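Local coordinates for cytochrome c, putative (Shewanella oneidensis, PDB 1SP3), which carries eight c-type hemes and probably acts as a respiratory tetrathionate reductase, passing electrons between its hemes, at residues G208-C212 against H213-P217. Residues are numbered along the deposited sequence; the frame is centred on the assembly and turned at random.
Unlike the reference sequence in segment 208-212: Asn211 (reference Gln). With HEC (heme c), chain H.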
# COMPACT_ATOMS: atom_id res chain seq x y z
N GLY A 208 9.51 -9.48 11.88
CA GLY A 208 8.15 -9.32 12.44
C GLY A 208 8.55 -8.54 13.66
O GLY A 208 9.20 -7.53 13.54
N CYS A 209 8.32 -9.07 14.82
CA CYS A 209 8.72 -8.35 16.02
C CYS A 209 9.67 -9.22 16.82
O CYS A 209 10.19 -8.78 17.82
CB CYS A 209 7.47 -8.02 16.87
SG CYS A 209 6.27 -7.14 15.88
N GLU A 210 9.84 -10.47 16.39
CA GLU A 210 10.51 -11.47 17.21
C GLU A 210 11.97 -11.74 16.93
O GLU A 210 12.53 -12.61 17.53
CB GLU A 210 9.71 -12.76 17.28
CG GLU A 210 8.55 -12.64 18.25
CD GLU A 210 7.41 -13.69 18.02
OE1 GLU A 210 7.58 -14.89 18.37
OE2 GLU A 210 6.33 -13.32 17.49
N ASN A 211 12.57 -11.07 15.99
CA ASN A 211 14.04 -11.16 15.90
C ASN A 211 14.70 -10.08 16.74
O ASN A 211 15.85 -10.23 17.01
CB ASN A 211 14.59 -11.07 14.48
CG ASN A 211 13.91 -12.03 13.53
OD1 ASN A 211 13.92 -13.27 13.74
ND2 ASN A 211 13.22 -11.46 12.51
N CYS A 212 14.01 -8.97 17.15
CA CYS A 212 14.55 -8.00 18.12
C CYS A 212 13.86 -8.05 19.48
O CYS A 212 14.39 -7.57 20.48
CB CYS A 212 14.43 -6.60 17.57
SG CYS A 212 15.00 -6.47 15.88
N HIS A 213 12.68 -8.64 19.57
CA HIS A 213 12.10 -8.85 20.89
C HIS A 213 11.90 -10.32 21.18
O HIS A 213 11.61 -11.12 20.29
CB HIS A 213 10.76 -8.09 21.04
CG HIS A 213 10.87 -6.62 20.79
ND1 HIS A 213 11.32 -5.73 21.77
CD2 HIS A 213 10.57 -5.86 19.70
CE1 HIS A 213 11.28 -4.50 21.28
NE2 HIS A 213 10.82 -4.54 20.04
N ASP A 214 12.06 -10.70 22.43
CA ASP A 214 11.68 -12.02 22.89
C ASP A 214 10.19 -12.34 22.58
O ASP A 214 9.35 -11.45 22.70
CB ASP A 214 11.90 -12.13 24.40
CG ASP A 214 11.84 -13.60 24.85
OD1 ASP A 214 10.71 -14.20 24.94
OD2 ASP A 214 12.88 -14.26 25.06
N SER A 215 9.85 -13.56 22.20
CA SER A 215 8.45 -13.81 21.94
C SER A 215 7.55 -13.74 23.22
O SER A 215 6.33 -13.66 23.14
CB SER A 215 8.25 -15.12 21.22
OG SER A 215 8.47 -16.21 22.13
N ALA A 216 8.20 -13.70 24.39
CA ALA A 216 7.55 -13.54 25.66
C ALA A 216 8.17 -12.31 26.41
O ALA A 216 8.77 -12.45 27.47
CB ALA A 216 7.59 -14.88 26.47
N PRO A 217 7.96 -11.09 25.85
CA PRO A 217 8.68 -9.89 26.24
C PRO A 217 8.16 -9.24 27.53
O PRO A 217 8.82 -8.29 27.94
CB PRO A 217 8.37 -8.92 25.10
CG PRO A 217 6.98 -9.31 24.69
CD PRO A 217 6.94 -10.81 24.83
FE HEC H . 10.49 -2.90 18.91
CHA HEC H . 11.10 -0.80 21.51
CHB HEC H . 7.29 -3.42 20.04
CHC HEC H . 9.68 -4.50 16.01
CHD HEC H . 13.76 -3.14 18.20
NA HEC H . 9.39 -2.21 20.46
C1A HEC H . 9.84 -1.37 21.42
C2A HEC H . 8.80 -1.15 22.36
C3A HEC H . 7.75 -1.87 21.97
C4A HEC H . 8.11 -2.56 20.78
CMA HEC H . 6.36 -1.93 22.67
CAA HEC H . 8.99 -0.24 23.61
CBA HEC H . 8.50 1.16 23.32
CGA HEC H . 8.64 2.01 24.59
O1A HEC H . 9.79 2.40 24.88
O2A HEC H . 7.60 2.31 25.25
NB HEC H . 8.80 -3.83 18.16
C1B HEC H . 7.58 -3.84 18.77
C2B HEC H . 6.65 -4.40 17.85
C3B HEC H . 7.30 -4.68 16.71
C4B HEC H . 8.68 -4.33 16.91
CMB HEC H . 5.16 -4.66 18.16
CAB HEC H . 6.72 -5.27 15.40
CBB HEC H . 5.86 -4.52 14.67
NC HEC H . 11.50 -3.75 17.40
C1C HEC H . 11.00 -4.32 16.28
C2C HEC H . 12.10 -4.71 15.44
C3C HEC H . 13.26 -4.29 16.04
C4C HEC H . 12.87 -3.66 17.27
CMC HEC H . 11.90 -5.43 14.09
CAC HEC H . 14.76 -4.50 15.61
CBC HEC H . 15.17 -4.47 14.30
ND HEC H . 12.20 -2.07 19.73
C1D HEC H . 13.47 -2.30 19.25
C2D HEC H . 14.43 -1.53 20.04
C3D HEC H . 13.56 -0.82 21.07
C4D HEC H . 12.19 -1.23 20.80
CMD HEC H . 15.97 -1.46 19.87
CAD HEC H . 13.93 0.13 22.21
CBD HEC H . 14.26 -0.91 23.30
CGD HEC H . 14.91 -0.18 24.45
O1D HEC H . 15.80 -0.82 25.10
O2D HEC H . 14.53 1.02 24.70
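Cys209, Cys212 and His213 form the CXXCH heme-attachment motif of a c-type cytochrome, a local contact round one tight turn in the long surface loop between strand 191-192 and helix 221-226. Three bonds to a single heme define it. Cys209 SG is joined to heme CAB and Cys212 SG to heme CAC, each at 2.0 Å, which are the thioether links on neighbouring pyrrole rings. The third is axial: His213 NE2 binds the iron at 2.0 Å. Both sulfurs lie anti to their own carbonyl carbons (chi1 -55° in Cys209, -47° in Cys212), and His213 CG takes the same position, which stands the imidazole upright on the heme with NE2 at the iron.

The turn closes through one backbone hydrogen bond, His213 N to Cys209 O at 3.0 Å. It is bent, with 140° at the hydrogen. The same carbonyl oxygen also sits at the edge of the imidazole, near the ring plane, and lies 3.3 Å from His213 CB, so one acceptor borders both backbone and side chain of the iron ligand. Farther from the heme, Glu210 CA makes a CH...O contact of 3.3 Å with His213 O. Glu210, extended beyond CG, runs alongside Ser215, CG near its CA and CB; the carboxylate oxygen OE1 comes so close to CB that its exact placement is doubtful. The chain then bends in an Asx turn, where Asp214 OD1 accepts from Ala216 N at 2.6 Å through its anti lone pair.

On the other heme face, His171 supplies the second axial ligand, giving bis-histidine coordination. Cys209 packs on Cys232 and Gln233 of helix 232-236, Cys232 being a covalent attachment point of another heme, while Ala216 and Pro217 rest on Asn224 of helix 221-226.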